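Side-chain contact in 3-oxoacyl-(acyl-carrier protein) synthase II (Thermus thermophilus, PDB 1J3N), which probably catalyses the condensation of malonyl-ACP with a growing acyl chain in fatty acid elongation, working as a homodimer: residues Ala49-Val54 / Ala190-Met195. Sequence-based numbering, arbitrary orientation.
Sequences AAEVDV and AAITPM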
ATOM      1  N   ALA A  49      -9.617 -11.946 -22.208  1.00 22.98           N
ATOM      2  CA  ALA A  49      -8.638 -11.400 -21.270  1.00 23.71           C
ATOM      3  C   ALA A  49      -7.230 -11.688 -21.776  1.00 23.80           C
ATOM      4  O   ALA A  49      -7.041 -12.496 -22.699  1.00 22.11           O
ATOM      5  CB  ALA A  49      -8.832 -12.021 -19.878  1.00 20.16           C
ATOM      6  N   ALA A  50      -6.249 -11.025 -21.170  1.00 22.28           N
ATOM      7  CA  ALA A  50      -4.850 -11.216 -21.541  1.00 22.93           C
ATOM      8  C   ALA A  50      -4.258 -12.156 -20.503  1.00 22.13           C
ATOM      9  O   ALA A  50      -3.754 -11.718 -19.472  1.00 21.55           O
ATOM     10  CB  ALA A  50      -4.111  -9.871 -21.540  1.00 20.81           C
ATOM     11  N   GLU A  51      -4.335 -13.454 -20.781  1.00 23.76           N
ATOM     12  CA  GLU A  51      -3.835 -14.464 -19.865  1.00 22.90           C
ATOM     13  C   GLU A  51      -2.354 -14.774 -20.027  1.00 24.19           C
ATOM     14  O   GLU A  51      -1.783 -14.683 -21.121  1.00 20.47           O
ATOM     15  CB  GLU A  51      -4.650 -15.757 -20.011  1.00 24.65           C
ATOM     16  CG  GLU A  51      -6.152 -15.571 -19.827  1.00 25.25           C
ATOM     17  CD  GLU A  51      -6.927 -16.867 -20.016  1.00 29.81           C
ATOM     18  OE1 GLU A  51      -6.473 -17.711 -20.819  1.00 29.61           O
ATOM     19  OE2 GLU A  51      -7.992 -17.036 -19.380  1.00 29.13           O
ATOM     20  N   VAL A  52      -1.735 -15.127 -18.905  1.00 24.35           N
ATOM     21  CA  VAL A  52      -0.331 -15.482 -18.876  1.00 22.75           C
ATOM     22  C   VAL A  52      -0.232 -17.003 -18.906  1.00 22.33           C
ATOM     23  O   VAL A  52      -1.055 -17.695 -18.314  1.00 20.82           O
ATOM     24  CB  VAL A  52       0.354 -14.974 -17.579  1.00 22.65           C
ATOM     25  CG1 VAL A  52       1.663 -15.703 -17.368  1.00 23.21           C
ATOM     26  CG2 VAL A  52       0.597 -13.463 -17.662  1.00 20.78           C
ATOM     27  N   ASP A  53       0.776 -17.509 -19.604  1.00 25.55           N
ATOM     28  CA  ASP A  53       1.016 -18.943 -19.689  1.00 28.05           C
ATOM     29  C   ASP A  53       2.385 -19.202 -19.086  1.00 28.23           C
ATOM     30  O   ASP A  53       3.403 -18.898 -19.699  1.00 30.07           O
ATOM     31  CB  ASP A  53       1.000 -19.421 -21.147  1.00 30.50           C
ATOM     32  CG  ASP A  53      -0.390 -19.416 -21.749  1.00 32.31           C
ATOM     33  OD1 ASP A  53      -1.333 -19.860 -21.061  1.00 32.87           O
ATOM     34  OD2 ASP A  53      -0.534 -18.982 -22.912  1.00 31.58           O
ATOM     35  N   VAL A  54       2.412 -19.748 -17.877  1.00 29.01           N
ATOM     36  CA  VAL A  54       3.674 -20.027 -17.215  1.00 28.93           C
ATOM     37  C   VAL A  54       3.524 -21.206 -16.264  1.00 30.93           C
ATOM     38  O   VAL A  54       2.463 -21.406 -15.664  1.00 31.20           O
ATOM     39  CB  VAL A  54       4.172 -18.794 -16.414  1.00 27.46           C
ATOM     40  CG1 VAL A  54       3.281 -18.555 -15.209  1.00 25.49           C
ATOM     41  CG2 VAL A  54       5.614 -18.998 -15.979  1.00 26.33           C
ATOM     42  N   ALA A 190      -3.468 -10.791 -10.192  1.00 18.49           N
ATOM     43  CA  ALA A 190      -4.001 -12.080 -10.630  1.00 22.50           C
ATOM     44  C   ALA A 190      -5.511 -12.050 -10.399  1.00 20.53           C
ATOM     45  O   ALA A 190      -6.036 -12.793  -9.572  1.00 19.37           O
ATOM     46  CB  ALA A 190      -3.366 -13.211  -9.827  1.00 18.67           C
ATOM     47  N   ALA A 191      -6.199 -11.180 -11.133  1.00 20.49           N
ATOM     48  CA  ALA A 191      -7.636 -11.025 -10.971  1.00 21.36           C
ATOM     49  C   ALA A 191      -8.517 -11.542 -12.114  1.00 22.71           C
ATOM     50  O   ALA A 191      -9.668 -11.109 -12.266  1.00 23.49           O
ATOM     51  CB  ALA A 191      -7.957  -9.565 -10.690  1.00 21.85           C
ATOM     52  N   ILE A 192      -7.993 -12.451 -12.923  1.00 21.34           N
ATOM     53  CA  ILE A 192      -8.801 -13.014 -13.993  1.00 22.96           C
ATOM     54  C   ILE A 192      -9.623 -14.110 -13.326  1.00 23.94           C
ATOM     55  O   ILE A 192      -9.259 -15.292 -13.344  1.00 24.05           O
ATOM     56  CB  ILE A 192      -7.929 -13.596 -15.130  1.00 22.97           C
ATOM     57  CG1 ILE A 192      -7.143 -12.459 -15.801  1.00 22.92           C
ATOM     58  CG2 ILE A 192      -8.810 -14.306 -16.160  1.00 24.11           C
ATOM     59  CD1 ILE A 192      -6.326 -12.880 -17.030  1.00 22.61           C
ATOM     60  N   THR A 193     -10.711 -13.685 -12.689  1.00 23.57           N
ATOM     61  CA  THR A 193     -11.609 -14.591 -11.990  1.00 23.15           C
ATOM     62  C   THR A 193     -13.058 -14.201 -12.286  1.00 23.16           C
ATOM     63  O   THR A 193     -13.340 -13.089 -12.751  1.00 23.99           O
ATOM     64  CB  THR A 193     -11.349 -14.573 -10.454  1.00 22.07           C
ATOM     65  OG1 THR A 193     -11.810 -13.339  -9.890  1.00 21.42           O
ATOM     66  CG2 THR A 193      -9.871 -14.723 -10.169  1.00 20.94           C
ATOM     67  N   PRO A 194     -13.998 -15.119 -12.037  1.00 23.93           N
ATOM     68  CA  PRO A 194     -15.419 -14.849 -12.292  1.00 25.13           C
ATOM     69  C   PRO A 194     -15.922 -13.582 -11.612  1.00 25.73           C
ATOM     70  O   PRO A 194     -16.580 -12.739 -12.236  1.00 24.06           O
ATOM     71  CB  PRO A 194     -16.116 -16.095 -11.745  1.00 25.75           C
ATOM     72  CG  PRO A 194     -15.079 -17.172 -11.892  1.00 25.53           C
ATOM     73  CD  PRO A 194     -13.794 -16.485 -11.520  1.00 23.67           C
ATOM     74  N   MET A 195     -15.599 -13.449 -10.330  1.00 24.55           N
ATOM     75  CA  MET A 195     -16.045 -12.306  -9.542  1.00 26.61           C
ATOM     76  C   MET A 195     -15.437 -10.960  -9.905  1.00 24.84           C
ATOM     77  O   MET A 195     -16.106  -9.939  -9.800  1.00 25.68           O
ATOM     78  CB  MET A 195     -15.824 -12.580  -8.053  1.00 26.70           C
ATOM     79  CG  MET A 195     -16.199 -11.421  -7.142  1.00 27.50           C
ATOM     80  SD  MET A 195     -16.245 -11.935  -5.417  1.00 29.16           S
ATOM     81  CE  MET A 195     -17.456 -10.803  -4.778  1.00 27.58           C
TER
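Ile192 reaches across to Ala49, Ala50 and Glu51 in the thiolase-like N-terminal region of a condensing enzyme, joining strand 48-50 and the chain after it to the segment between strand 182-189 and helix 194-202. Residues 190-193 lead from that strand of the central sheet into the helix. First, Ala190 turns to helix 70-86 and Ala191 packs on Ala196. Ile192 follows as the centre of an inverse gamma turn, whose bond from Thr193 N to Ala191 O is weak (2.8 Å). The turn presents Ile192 to residues 49-51. CG1 stands anti to the carbonyl carbon (chi1 -65°), and an extended chi2 (-175°) carries CD1 outward. This methyl makes the nearest contact with each of the three residues. Ile192 CD1 lies 3.9 Å from both Ala49 CB and Glu51 CG. The Glu51 and Ile192 side chains cross at about a right angle, and the nearest atom of Glu51 is its aliphatic CG. Its buried carboxylate is held by Arg34, Thr37 and the backbone N of Arg38, which probably favours the charged form. Beyond Ile192, Thr193 occupies the N-cap position of helix 194-202, and its OG1 bonds Glu113. Pro194 and Met195 then begin the helix and pack against Phe119 and Ile127 of the second subunit, so the segment runs from this buried contact to the dimer interface. The closest approach between the two segments is Ile192 CD1 to the backbone oxygen Ala50 O, 3.7 Å.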